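70 kDa protein (Xanthomonas sp., PDB 4B2N) acts as a latex (rubber) oxygenase, a dioxygenase carrying two covalently bound c-type hemes. Local coordinates at residues P239-T244 against S598-V603; L234-P239 against A605-L610; N213-A218 against T244-S249; F107-A112 against A320-D325. All blocks are in the same frame, centred on the assembly; numbering follows the deposited sequence.

Three of the four contacts reach the heme c held by Cys-191 and Cys-194, a worked example of how a loop-rich protein builds a cofactor pocket from distant parts of its chain. Interaction 1 brings Pro-241 to this heme, interaction 3 Ser-249 and interaction 4 Phe-108; interaction 2 stands apart from both hemes and their ligands. Interactions 1 and 2 share Pro-239 and helix 599-607, their centres 11 Å apart. Interaction 4, centred 14 Å from each, touches interaction 1 where Pro-241 CD lies 3.4 Å from Phe-108 CZ, and interaction 2 where Tyr-607 OH lies 3.2 Å from Ile-322 CG1. Interaction 3 shares Thr-244 with interaction 1; its nearest atoms stay about 7 Å from interaction 4.

Interaction 1: residues P239-T244 against S598-V603; sequences PLPWST and SMWDNV
Trp-600 lays its indole against the backbone running from Pro-239 to Pro-241, and here the contact is tightest. Its CZ3 sits 3.3 Å from Pro-239 C, while CZ2 lies 3.6 Å from Pro-241 CA. Leu-240 O stands over one face, offset toward the rim, and Pro-239 CB meets the ring edge in plane, 3.8 Å from CZ3. With CG beside its own backbone N (chi1 -54°), the indole is swung toward the loop, and its NE1 is tied to Asp-250 O. Met-599 belongs to the close part too, its CG 3.2 Å from Leu-240 O. The helix 599-607 starts at this point: Ser-598 is its N-cap, with OG accepting from Asp-601 N at 3.0 Å, and the first turn and the start of the next bear on a loop that links helices 218-226 and 253-261 and carries Pro-241 to heme c. The bent Met-599 chain crosses Trp-242 at about a right angle, its CE 3.9 Å from Trp-242 CE3, and Trp-242 NE1 is held by Asp-594 O. Packing is looser at the other end, where Val-603 CG2 approaches Pro-239 CA at 3.9 Å. Asp-601 marks the exposed side of the helix, its side chain well clear of the loop.

Interaction 2: residues L234-P239 against A605-L610; sequences LGNLLP and AQYLNL
The shortest direct polar bond runs from Leu-237 N to Gln-606 OE1, at 2.7 Å. It is bent at the hydrogen (138°), yet the donor lies in the carbonyl plane of the glutamine and on a lone pair. Gln-606 reaches it with an extended chain. The other end of its amide is used too: NE2 donates a hydrogen bond to a water 2.9 Å away, which in turn donates to Gly-235 O. One side-chain amide thus meets two backbone groups of the loop, one directly and one through water, which favours a single rotation of the amide. Asn-236 stacks its own amide on that of Gln-606, the planes 13° apart and the Asn-236 CG 3.6 Å from Gln-606 CD. The helix 599-607 ends at this contact in a Schellman motif, with Asn-609 in the C-prime position; Leu-610 N bonds to Ala-605 O and Asn-609 N to Gln-606 O. From the last helical turn, Tyr-607 brings a ring face under Asn-236, whose ND2 stands 3.2 Å above the ring plane over its centre, with the amide turned 70° from the ring. Around the ring's edge a second water joins Tyr-607 OH, at 2.7 Å, to Leu-237 O. Tyr-612 touches both Leu-237 and Gln-606, while Pro-271 and Ile-322 touch Tyr-607.

Interaction 3: residues N213-A218 against T244-S249; sequences NSANDA and TGRGSS
Ser-214 and Gly-247 bring their CA atoms to 3.9 Å of each other, an unusually close meeting of two irregular loops, tied by Gly-247 N donating to Asn-216 O at 2.8 Å. Gly-247 has a positive phi (90°), and its CA lies 3.3 Å from Ser-214 O in a CA-H...O contact, so the two backbones can press together with no side chain between them. Asn-216 O is shared: besides the Gly-247 bond it accepts from a water that also links Ala-218 N and Ser-248 O, and it receives a CA-H...O contact from Arg-246. Arg-246 runs extended alongside the first loop, its CG 3.7 Å from Asp-217 CB. Its NH1 bonds to Ala-215 O at 2.9 Å, bent (132°) and with the oxygen tilted out of the guanidinium plane. Lys-139 O takes NH2, and Tyr-553 adds a cation-pi contact. Asn-213 OD1 accepts from Ala-215 N in an Asx turn and also pairs with Tyr-144 OH. Asp-217, N-cap of helix 218-226, caps Leu-220 N and forms a salt bridge with Arg-626. Its OD2 stays 4.7 Å from Arg-246 NE, and a water joins the two. Ser-249 touches heme c and Asn-216 lies beside the heme-bearing Cys-194; the carbonyls that crowd this buried junction are met by N-H groups, a guanidinium and waters, which lets two polar backbones pack closely beside the heme pocket.

Interaction 4: residues F107-A112 against A320-D325; sequences FFQPMA and ANIFRD
Gln-109 and Asn-321 set two side-chain amides between the loops, each accepting with its oxygen and donating with its nitrogen. Gln-109 has CG anti to the backbone N and then bends at CG (chi2 60°), which brings OE1 to Ile-322 N at 2.8 Å, in the carbonyl plane; its NE2 curls back to Pro-110 O within its own loop. Asn-321 works the other way round: OD1 takes Phe-323 N at 2.7 Å, an Asx turn within the type I turn 321-324, while ND2 crosses to Phe-107 O at 3.1 Å. That bond is nearly straight (173°), although the donor stands above the carbonyl plane. Arg-324 NH1 takes a lone pair of the same oxygen at 2.9 Å, the oxygen lying in the guanidinium plane, and its NE is in a salt bridge with Asp-179. Phe-323 lies at the more open end. Its CE2 is 3.4 Å from Gln-109 NE2, ring and amide planes 60° apart, and Pro-110 CD approaches the ring edge near its plane, 3.9 Å from CD2. The segment 107-112 runs into strand 112-113, with Phe-108 touching heme c. Buried Phe-107 O is satisfied by two donors, and both amides are held in rotation by a bond at each end; the charge of Arg-324 is probably offset by Asp-179, while NH1 serves both Phe-107 O and Gly-318 O.

Interaction 1: residues P239-T244 against S598-V603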
loop_
_atom_site.group_PDB
_atom_site.type_symbol
_atom_site.label_atom_id
_atom_site.label_comp_id
_atom_site.label_asym_id
_atom_site.label_seq_id
_atom_site.Cartn_x
_atom_site.Cartn_y
_atom_site.Cartn_z
ATOM N N PRO A 239 -10.550 -14.875 3.956
ATOM C CA PRO A 239 -10.093 -13.985 2.882
ATOM C C PRO A 239 -8.830 -13.210 3.436
ATOM O O PRO A 239 -8.964 -12.268 4.187
ATOM C CB PRO A 239 -11.272 -13.077 2.626
ATOM C CG PRO A 239 -12.102 -13.146 3.907
ATOM C CD PRO A 239 -11.861 -14.492 4.538
ATOM N N LEU A 240 -7.626 -13.657 3.129
ATOM C CA LEU A 240 -6.451 -12.946 3.652
ATOM C C LEU A 240 -5.422 -12.996 2.545
ATOM O O LEU A 240 -5.512 -13.836 1.667
ATOM C CB LEU A 240 -5.958 -13.511 4.987
ATOM C CG LEU A 240 -5.128 -14.782 4.928
ATOM C CD1 LEU A 240 -4.901 -15.510 6.220
ATOM C CD2 LEU A 240 -5.946 -15.636 4.057
ATOM N N PRO A 241 -4.493 -12.045 2.534
ATOM C CA PRO A 241 -3.604 -11.930 1.382
ATOM C C PRO A 241 -2.500 -12.979 1.418
ATOM O O PRO A 241 -2.277 -13.598 2.463
ATOM C CB PRO A 241 -3.014 -10.519 1.488
ATOM C CG PRO A 241 -3.403 -9.985 2.800
ATOM C CD PRO A 241 -4.282 -10.992 3.548
ATOM N N TRP A 242 -1.866 -13.215 0.253
ATOM C CA TRP A 242 -0.746 -14.186 0.171
ATOM C C TRP A 242 0.403 -13.453 -0.427
ATOM O O TRP A 242 0.258 -12.259 -0.767
ATOM C CB TRP A 242 -1.222 -15.344 -0.706
ATOM C CG TRP A 242 -0.344 -16.579 -0.659
ATOM C CD1 TRP A 242 0.650 -16.913 -1.571
ATOM C CD2 TRP A 242 -0.401 -17.704 0.309
ATOM N NE1 TRP A 242 1.222 -18.125 -1.228
ATOM C CE2 TRP A 242 0.636 -18.650 -0.102
ATOM C CE3 TRP A 242 -1.174 -17.997 1.427
ATOM C CZ2 TRP A 242 0.847 -19.867 0.567
ATOM C CZ3 TRP A 242 -0.960 -19.218 2.120
ATOM C CH2 TRP A 242 0.028 -20.120 1.698
ATOM N N SER A 243 1.568 -14.096 -0.571
ATOM C CA SER A 243 2.611 -13.413 -1.278
ATOM C C SER A 243 3.486 -14.471 -1.910
ATOM O O SER A 243 3.458 -15.660 -1.499
ATOM C CB SER A 243 3.434 -12.542 -0.322
ATOM O OG SER A 243 4.025 -13.327 0.691
ATOM N N THR A 244 4.276 -14.025 -2.859
ATOM C CA THR A 244 5.256 -14.869 -3.434
ATOM C C THR A 244 6.557 -14.812 -2.692
ATOM O O THR A 244 7.399 -15.747 -2.828
ATOM C CB THR A 244 5.486 -14.612 -4.931
ATOM O OG1 THR A 244 5.979 -13.296 -5.133
ATOM C CG2 THR A 244 4.177 -14.759 -5.702
ATOM N N SER A 598 -3.020 -18.644 -4.558
ATOM C CA SER A 598 -3.804 -17.426 -4.376
ATOM C C SER A 598 -4.869 -17.759 -3.379
ATOM O O SER A 598 -5.816 -18.507 -3.700
ATOM C CB SER A 598 -4.495 -17.051 -5.643
ATOM O OG SER A 598 -5.415 -15.982 -5.399
ATOM N N MET A 599 -4.749 -17.195 -2.181
ATOM C CA MET A 599 -5.805 -17.371 -1.175
ATOM C C MET A 599 -7.124 -16.787 -1.715
ATOM O O MET A 599 -8.165 -17.357 -1.537
ATOM C CB MET A 599 -5.360 -16.712 0.098
ATOM C CG MET A 599 -6.331 -16.878 1.207
ATOM S SD MET A 599 -6.185 -18.475 1.971
ATOM C CE MET A 599 -4.737 -18.167 2.917
ATOM N N TRP A 600 -7.076 -15.594 -2.330
ATOM C CA TRP A 600 -8.316 -14.968 -2.820
ATOM C C TRP A 600 -9.065 -15.863 -3.790
ATOM O O TRP A 600 -10.288 -16.057 -3.602
ATOM C CB TRP A 600 -8.084 -13.639 -3.538
ATOM C CG TRP A 600 -7.290 -12.587 -2.768
ATOM C CD1 TRP A 600 -6.172 -11.907 -3.238
ATOM C CD2 TRP A 600 -7.581 -12.008 -1.457
ATOM N NE1 TRP A 600 -5.722 -11.003 -2.304
ATOM C CE2 TRP A 600 -6.551 -11.002 -1.209
ATOM C CE3 TRP A 600 -8.542 -12.225 -0.477
ATOM C CZ2 TRP A 600 -6.488 -10.291 -0.021
ATOM C CZ3 TRP A 600 -8.516 -11.429 0.679
ATOM C CH2 TRP A 600 -7.499 -10.522 0.929
ATOM N N ASP A 601 -8.337 -16.422 -4.789
ATOM C CA ASP A 601 -8.941 -17.381 -5.737
ATOM C C ASP A 601 -9.656 -18.541 -5.066
ATOM O O ASP A 601 -10.753 -18.911 -5.481
ATOM C CB ASP A 601 -7.938 -17.935 -6.723
ATOM C CG ASP A 601 -7.423 -16.861 -7.670
ATOM O OD1 ASP A 601 -8.012 -15.770 -7.776
ATOM O OD2 ASP A 601 -6.421 -17.135 -8.325
ATOM N N ASN A 602 -9.042 -19.124 -4.053
ATOM C CA ASN A 602 -9.618 -20.294 -3.422
ATOM C C ASN A 602 -10.725 -19.926 -2.498
ATOM O O ASN A 602 -11.697 -20.673 -2.375
ATOM C CB ASN A 602 -8.523 -21.162 -2.752
ATOM C CG ASN A 602 -7.587 -21.734 -3.824
ATOM O OD1 ASN A 602 -6.519 -21.186 -4.131
ATOM N ND2 ASN A 602 -8.063 -22.750 -4.493
ATOM N N VAL A 603 -10.614 -18.757 -1.869
ATOM C CA VAL A 603 -11.750 -18.250 -1.040
ATOM C C VAL A 603 -13.023 -18.066 -1.898
ATOM O O VAL A 603 -14.130 -18.480 -1.535
ATOM C CB VAL A 603 -11.322 -16.927 -0.319
ATOM C CG1 VAL A 603 -12.536 -16.238 0.333
ATOM C CG2 VAL A 603 -10.309 -17.273 0.762
#

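Interaction 2: residues L234-P239 against A605-L610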
loop_
_atom_site.group_PDB
_atom_site.type_symbol
_atom_site.label_atom_id
_atom_site.label_comp_id
_atom_site.label_asym_id
_atom_site.label_seq_id
_atom_site.Cartn_x
_atom_site.Cartn_y
_atom_site.Cartn_z
ATOM N N LEU A 234 -15.992 -25.573 11.493
ATOM C CA LEU A 234 -16.199 -26.047 10.133
ATOM C C LEU A 234 -15.964 -24.972 9.056
ATOM O O LEU A 234 -16.106 -25.241 7.868
ATOM C CB LEU A 234 -17.566 -26.732 9.999
ATOM C CG LEU A 234 -17.733 -28.024 10.834
ATOM C CD1 LEU A 234 -19.118 -28.621 10.570
ATOM C CD2 LEU A 234 -16.582 -29.038 10.657
ATOM N N GLY A 235 -15.554 -23.781 9.481
ATOM C CA GLY A 235 -15.567 -22.601 8.637
ATOM C C GLY A 235 -14.809 -22.618 7.316
ATOM O O GLY A 235 -13.909 -23.437 7.049
ATOM N N ASN A 236 -15.198 -21.687 6.469
ATOM C CA ASN A 236 -14.533 -21.552 5.215
ATOM C C ASN A 236 -13.076 -21.063 5.398
ATOM O O ASN A 236 -12.724 -20.450 6.430
ATOM C CB ASN A 236 -15.328 -20.554 4.355
ATOM C CG ASN A 236 -16.531 -21.189 3.651
ATOM O OD1 ASN A 236 -17.026 -22.253 4.067
ATOM N ND2 ASN A 236 -17.021 -20.536 2.568
ATOM N N LEU A 237 -12.246 -21.274 4.373
ATOM C CA LEU A 237 -10.983 -20.501 4.197
ATOM C C LEU A 237 -11.178 -18.982 4.463
ATOM O O LEU A 237 -12.248 -18.446 4.126
ATOM C CB LEU A 237 -10.497 -20.668 2.754
ATOM C CG LEU A 237 -9.328 -21.602 2.480
ATOM C CD1 LEU A 237 -9.191 -22.742 3.494
ATOM C CD2 LEU A 237 -9.397 -22.102 1.043
ATOM N N LEU A 238 -10.165 -18.300 5.030
ATOM C CA LEU A 238 -10.304 -16.852 5.345
ATOM C C LEU A 238 -9.879 -16.008 4.190
ATOM O O LEU A 238 -8.955 -16.389 3.493
ATOM C CB LEU A 238 -9.426 -16.519 6.505
ATOM C CG LEU A 238 -9.856 -17.301 7.766
ATOM C CD1 LEU A 238 -8.928 -17.000 8.952
ATOM C CD2 LEU A 238 -11.307 -17.100 8.154
ATOM N N PRO A 239 -10.550 -14.875 3.956
ATOM C CA PRO A 239 -10.093 -13.985 2.882
ATOM C C PRO A 239 -8.830 -13.210 3.436
ATOM O O PRO A 239 -8.964 -12.268 4.187
ATOM C CB PRO A 239 -11.272 -13.077 2.626
ATOM C CG PRO A 239 -12.102 -13.146 3.907
ATOM C CD PRO A 239 -11.861 -14.492 4.538
ATOM N N ALA A 605 -13.607 -19.526 -4.834
ATOM C CA ALA A 605 -14.042 -20.867 -5.296
ATOM C C ALA A 605 -14.860 -21.476 -4.202
ATOM O O ALA A 605 -15.993 -21.956 -4.403
ATOM C CB ALA A 605 -12.830 -21.732 -5.588
ATOM N N GLN A 606 -14.339 -21.415 -2.990
ATOM C CA GLN A 606 -15.063 -22.112 -1.921
ATOM C C GLN A 606 -16.408 -21.451 -1.603
ATOM O O GLN A 606 -17.406 -22.166 -1.407
ATOM C CB GLN A 606 -14.200 -22.244 -0.631
ATOM C CG GLN A 606 -14.936 -22.994 0.476
ATOM C CD GLN A 606 -14.113 -23.050 1.744
ATOM O OE1 GLN A 606 -13.408 -22.089 2.063
ATOM N NE2 GLN A 606 -14.136 -24.206 2.436
ATOM N N TYR A 607 -16.457 -20.120 -1.489
ATOM C CA TYR A 607 -17.758 -19.468 -1.282
ATOM C C TYR A 607 -18.722 -19.649 -2.456
ATOM O O TYR A 607 -19.907 -19.433 -2.304
ATOM C CB TYR A 607 -17.602 -17.957 -1.056
ATOM C CG TYR A 607 -17.315 -17.664 0.402
ATOM C CD1 TYR A 607 -16.007 -17.690 0.887
ATOM C CD2 TYR A 607 -18.336 -17.438 1.290
ATOM C CE1 TYR A 607 -15.717 -17.442 2.241
ATOM C CE2 TYR A 607 -18.074 -17.174 2.617
ATOM C CZ TYR A 607 -16.771 -17.164 3.101
ATOM O OH TYR A 607 -16.564 -16.956 4.466
ATOM N N LEU A 608 -18.211 -19.967 -3.625
ATOM C CA LEU A 608 -19.073 -20.109 -4.802
ATOM C C LEU A 608 -19.339 -21.614 -5.060
ATOM O O LEU A 608 -19.850 -22.013 -6.113
ATOM C CB LEU A 608 -18.433 -19.374 -6.004
ATOM C CG LEU A 608 -18.509 -17.845 -5.885
ATOM C CD1 LEU A 608 -17.665 -17.265 -7.013
ATOM C CD2 LEU A 608 -19.920 -17.222 -5.828
ATOM N N ASN A 609 -18.985 -22.470 -4.078
ATOM C CA ASN A 609 -19.228 -23.920 -4.183
ATOM C C ASN A 609 -18.540 -24.578 -5.345
ATOM O O ASN A 609 -19.090 -25.543 -5.892
ATOM C CB ASN A 609 -20.725 -24.209 -4.355
ATOM C CG ASN A 609 -21.536 -23.691 -3.181
ATOM O OD1 ASN A 609 -21.201 -23.972 -2.051
ATOM N ND2 ASN A 609 -22.566 -22.891 -3.449
ATOM N N LEU A 610 -17.395 -24.030 -5.719
ATOM C CA LEU A 610 -16.429 -24.646 -6.621
ATOM C C LEU A 610 -15.239 -25.312 -5.911
ATOM O O LEU A 610 -14.976 -25.075 -4.725
ATOM C CB LEU A 610 -15.946 -23.618 -7.658
ATOM C CG LEU A 610 -17.105 -22.824 -8.273
ATOM C CD1 LEU A 610 -16.578 -21.646 -9.064
ATOM C CD2 LEU A 610 -18.022 -23.691 -9.152
HETATM O O HOH W 1 -12.709 -24.593 4.949
HETATM O O HOH W 2 -14.085 -17.083 5.428
#

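Interaction 3: residues N213-A218 against T244-S249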
loop_
_atom_site.group_PDB
_atom_site.type_symbol
_atom_site.label_atom_id
_atom_site.label_comp_id
_atom_site.label_asym_id
_atom_site.label_seq_id
_atom_site.Cartn_x
_atom_site.Cartn_y
_atom_site.Cartn_z
ATOM N N ASN A 213 6.397 -1.573 4.486
ATOM C CA ASN A 213 7.184 -2.718 4.850
ATOM C C ASN A 213 7.860 -3.385 3.613
ATOM O O ASN A 213 7.175 -3.695 2.605
ATOM C CB ASN A 213 6.318 -3.751 5.585
ATOM C CG ASN A 213 7.171 -4.698 6.431
ATOM O OD1 ASN A 213 8.420 -4.767 6.258
ATOM N ND2 ASN A 213 6.551 -5.388 7.399
ATOM N N SER A 214 9.185 -3.529 3.681
ATOM C CA SER A 214 9.959 -4.169 2.642
ATOM C C SER A 214 10.166 -5.617 2.967
ATOM O O SER A 214 10.821 -6.296 2.207
ATOM C CB SER A 214 11.370 -3.534 2.521
ATOM O OG SER A 214 12.013 -3.566 3.776
ATOM N N ALA A 215 9.678 -6.091 4.102
ATOM C CA ALA A 215 10.178 -7.349 4.622
ATOM C C ALA A 215 9.110 -8.351 4.941
ATOM O O ALA A 215 9.422 -9.533 5.152
ATOM C CB ALA A 215 11.096 -7.146 5.844
ATOM N N ASN A 216 7.856 -7.927 4.946
ATOM C CA ASN A 216 6.814 -8.843 5.420
ATOM C C ASN A 216 6.551 -9.990 4.463
ATOM O O ASN A 216 6.487 -9.813 3.257
ATOM C CB ASN A 216 5.494 -8.160 5.735
ATOM C CG ASN A 216 4.836 -7.534 4.505
ATOM O OD1 ASN A 216 5.477 -6.789 3.757
ATOM N ND2 ASN A 216 3.544 -7.827 4.302
ATOM N N ASP A 217 6.400 -11.180 5.022
ATOM C CA ASP A 217 6.013 -12.306 4.222
ATOM C C ASP A 217 4.568 -12.675 4.533
ATOM O O ASP A 217 4.295 -13.428 5.452
ATOM C CB ASP A 217 6.898 -13.554 4.481
ATOM C CG ASP A 217 6.615 -14.681 3.476
ATOM O OD1 ASP A 217 5.416 -14.856 3.075
ATOM O OD2 ASP A 217 7.578 -15.472 3.185
ATOM N N ALA A 218 3.629 -12.184 3.728
ATOM C CA ALA A 218 2.202 -12.394 4.032
ATOM C C ALA A 218 1.791 -13.817 3.826
ATOM O O ALA A 218 0.956 -14.337 4.584
ATOM C CB ALA A 218 1.322 -11.475 3.213
ATOM N N THR A 244 4.276 -14.025 -2.859
ATOM C CA THR A 244 5.256 -14.869 -3.434
ATOM C C THR A 244 6.557 -14.812 -2.692
ATOM O O THR A 244 7.399 -15.747 -2.828
ATOM C CB THR A 244 5.486 -14.612 -4.931
ATOM O OG1 THR A 244 5.979 -13.296 -5.133
ATOM C CG2 THR A 244 4.177 -14.759 -5.702
ATOM N N GLY A 245 6.709 -13.785 -1.844
ATOM C CA GLY A 245 7.960 -13.587 -1.123
ATOM C C GLY A 245 7.752 -12.532 -0.067
ATOM O O GLY A 245 6.677 -12.506 0.574
ATOM N N ARG A 246 8.712 -11.631 0.083
ATOM C CA ARG A 246 8.669 -10.613 1.156
ATOM C C ARG A 246 8.563 -9.207 0.611
ATOM O O ARG A 246 9.193 -8.929 -0.380
ATOM C CB ARG A 246 9.933 -10.745 1.994
ATOM C CG ARG A 246 9.794 -11.873 2.989
ATOM C CD ARG A 246 11.167 -12.094 3.569
ATOM N NE ARG A 246 11.253 -13.048 4.700
ATOM C CZ ARG A 246 11.475 -12.654 5.958
ATOM N NH1 ARG A 246 11.402 -11.347 6.262
ATOM N NH2 ARG A 246 11.693 -13.566 6.955
ATOM N N GLY A 247 7.755 -8.345 1.253
ATOM C CA GLY A 247 7.781 -6.892 0.936
ATOM C C GLY A 247 6.832 -6.486 -0.156
ATOM O O GLY A 247 6.733 -5.287 -0.548
ATOM N N SER A 248 6.115 -7.472 -0.679
ATOM C CA SER A 248 4.979 -7.190 -1.574
ATOM C C SER A 248 3.974 -8.307 -1.385
ATOM O O SER A 248 4.336 -9.391 -0.850
ATOM C CB SER A 248 5.456 -7.039 -3.040
ATOM O OG SER A 248 6.056 -8.265 -3.466
ATOM N N SER A 249 2.730 -8.083 -1.800
ATOM C CA SER A 249 1.716 -9.137 -1.634
ATOM C C SER A 249 0.607 -8.972 -2.677
ATOM O O SER A 249 0.535 -7.931 -3.370
ATOM C CB SER A 249 1.092 -9.047 -0.225
ATOM O OG SER A 249 0.213 -7.922 -0.095
HETATM O O HOH W 3 11.686 -7.094 -0.387
HETATM O O HOH W 4 4.121 -10.247 1.794
HETATM O O HOH W 5 10.195 -15.645 3.996
#

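Interaction 4: residues F107-A112 against A320-D325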
loop_
_atom_site.group_PDB
_atom_site.type_symbol
_atom_site.label_atom_id
_atom_site.label_comp_id
_atom_site.label_asym_id
_atom_site.label_seq_id
_atom_site.Cartn_x
_atom_site.Cartn_y
_atom_site.Cartn_z
ATOM N N PHE A 107 -9.616 -4.621 12.707
ATOM C CA PHE A 107 -10.355 -4.410 11.476
ATOM C C PHE A 107 -10.202 -5.633 10.578
ATOM O O PHE A 107 -11.201 -6.208 10.120
ATOM C CB PHE A 107 -9.731 -3.219 10.739
ATOM C CG PHE A 107 -9.994 -1.908 11.422
ATOM C CD1 PHE A 107 -11.326 -1.492 11.687
ATOM C CD2 PHE A 107 -8.938 -1.104 11.823
ATOM C CE1 PHE A 107 -11.600 -0.297 12.367
ATOM C CE2 PHE A 107 -9.202 0.128 12.471
ATOM C CZ PHE A 107 -10.536 0.501 12.748
ATOM N N PHE A 108 -8.940 -5.983 10.330
ATOM C CA PHE A 108 -8.521 -7.057 9.389
ATOM C C PHE A 108 -8.956 -8.405 9.939
ATOM O O PHE A 108 -8.953 -8.648 11.156
ATOM C CB PHE A 108 -7.000 -6.933 9.213
ATOM C CG PHE A 108 -6.361 -7.958 8.295
ATOM C CD1 PHE A 108 -6.120 -9.294 8.734
ATOM C CD2 PHE A 108 -5.980 -7.619 7.027
ATOM C CE1 PHE A 108 -5.530 -10.266 7.882
ATOM C CE2 PHE A 108 -5.344 -8.568 6.201
ATOM C CZ PHE A 108 -5.111 -9.870 6.634
ATOM N N GLN A 109 -9.472 -9.246 9.056
ATOM C CA GLN A 109 -9.853 -10.629 9.347
ATOM C C GLN A 109 -8.999 -11.365 10.394
ATOM O O GLN A 109 -7.868 -11.621 10.125
ATOM C CB GLN A 109 -9.793 -11.407 7.999
ATOM C CG GLN A 109 -10.231 -12.864 8.171
ATOM C CD GLN A 109 -11.620 -12.962 8.676
ATOM O OE1 GLN A 109 -12.580 -12.463 8.019
ATOM N NE2 GLN A 109 -11.798 -13.662 9.784
ATOM N N PRO A 110 -9.582 -11.793 11.546
ATOM C CA PRO A 110 -8.780 -12.573 12.500
ATOM C C PRO A 110 -8.322 -13.884 11.886
ATOM O O PRO A 110 -9.087 -14.505 11.127
ATOM C CB PRO A 110 -9.779 -12.885 13.615
ATOM C CG PRO A 110 -10.659 -11.669 13.662
ATOM C CD PRO A 110 -10.813 -11.273 12.184
ATOM N N MET A 111 -7.143 -14.363 12.275
ATOM C CA MET A 111 -6.591 -15.588 11.673
ATOM C C MET A 111 -6.481 -16.739 12.649
ATOM O O MET A 111 -6.529 -17.869 12.221
ATOM C CB MET A 111 -5.244 -15.362 10.985
ATOM C CG MET A 111 -5.348 -14.327 9.913
ATOM S SD MET A 111 -3.748 -13.849 9.182
ATOM C CE MET A 111 -2.753 -13.726 10.653
ATOM N N ALA A 112 -6.256 -16.452 13.934
ATOM C CA ALA A 112 -5.906 -17.495 14.933
ATOM C C ALA A 112 -6.425 -17.115 16.308
ATOM O O ALA A 112 -6.536 -15.922 16.650
ATOM C CB ALA A 112 -4.386 -17.657 14.946
ATOM N N ALA A 320 -13.815 -6.557 4.363
ATOM C CA ALA A 320 -13.725 -7.970 3.945
ATOM C C ALA A 320 -13.667 -8.916 5.103
ATOM O O ALA A 320 -13.630 -10.085 4.907
ATOM C CB ALA A 320 -12.534 -8.230 3.006
ATOM N N ASN A 321 -13.826 -8.436 6.307
ATOM C CA ASN A 321 -13.857 -9.302 7.478
ATOM C C ASN A 321 -15.177 -10.071 7.554
ATOM O O ASN A 321 -16.231 -9.490 7.478
ATOM C CB ASN A 321 -13.719 -8.384 8.708
ATOM C CG ASN A 321 -13.730 -9.132 10.026
ATOM O OD1 ASN A 321 -14.464 -10.083 10.227
ATOM N ND2 ASN A 321 -12.850 -8.713 10.921
ATOM N N ILE A 322 -15.108 -11.389 7.750
ATOM C CA ILE A 322 -16.237 -12.262 7.544
ATOM C C ILE A 322 -17.148 -12.254 8.733
ATOM O O ILE A 322 -18.310 -12.731 8.674
ATOM C CB ILE A 322 -15.719 -13.693 7.190
ATOM C CG1 ILE A 322 -16.344 -14.099 5.904
ATOM C CG2 ILE A 322 -15.718 -14.680 8.367
ATOM C CD1 ILE A 322 -15.831 -13.208 4.791
ATOM N N PHE A 323 -16.635 -11.706 9.823
ATOM C CA PHE A 323 -17.428 -11.702 11.042
ATOM C C PHE A 323 -18.375 -10.495 11.160
ATOM O O PHE A 323 -19.243 -10.501 12.009
ATOM C CB PHE A 323 -16.489 -11.811 12.246
ATOM C CG PHE A 323 -15.693 -13.101 12.292
ATOM C CD1 PHE A 323 -16.343 -14.354 12.206
ATOM C CD2 PHE A 323 -14.298 -13.067 12.477
ATOM C CE1 PHE A 323 -15.631 -15.538 12.278
ATOM C CE2 PHE A 323 -13.562 -14.279 12.580
ATOM C CZ PHE A 323 -14.234 -15.505 12.458
ATOM N N ARG A 324 -18.219 -9.449 10.331
ATOM C CA ARG A 324 -19.077 -8.249 10.466
ATOM C C ARG A 324 -20.339 -8.454 9.688
ATOM O O ARG A 324 -20.311 -9.231 8.757
ATOM C CB ARG A 324 -18.399 -7.038 9.833
ATOM C CG ARG A 324 -17.112 -6.667 10.523
ATOM C CD ARG A 324 -16.808 -5.195 10.388
ATOM N NE ARG A 324 -15.914 -4.899 11.508
ATOM C CZ ARG A 324 -14.617 -5.072 11.484
ATOM N NH1 ARG A 324 -13.969 -5.477 10.350
ATOM N NH2 ARG A 324 -13.951 -4.820 12.607
ATOM N N ASP A 325 -21.442 -7.767 10.034
ATOM C CA ASP A 325 -22.601 -7.742 9.153
ATOM C C ASP A 325 -22.543 -6.488 8.231
ATOM O O ASP A 325 -21.606 -5.695 8.340
ATOM C CB ASP A 325 -23.932 -7.902 9.920
ATOM C CG ASP A 325 -24.272 -6.688 10.745
ATOM O OD1 ASP A 325 -23.489 -5.698 10.843
ATOM O OD2 ASP A 325 -25.381 -6.695 11.303
#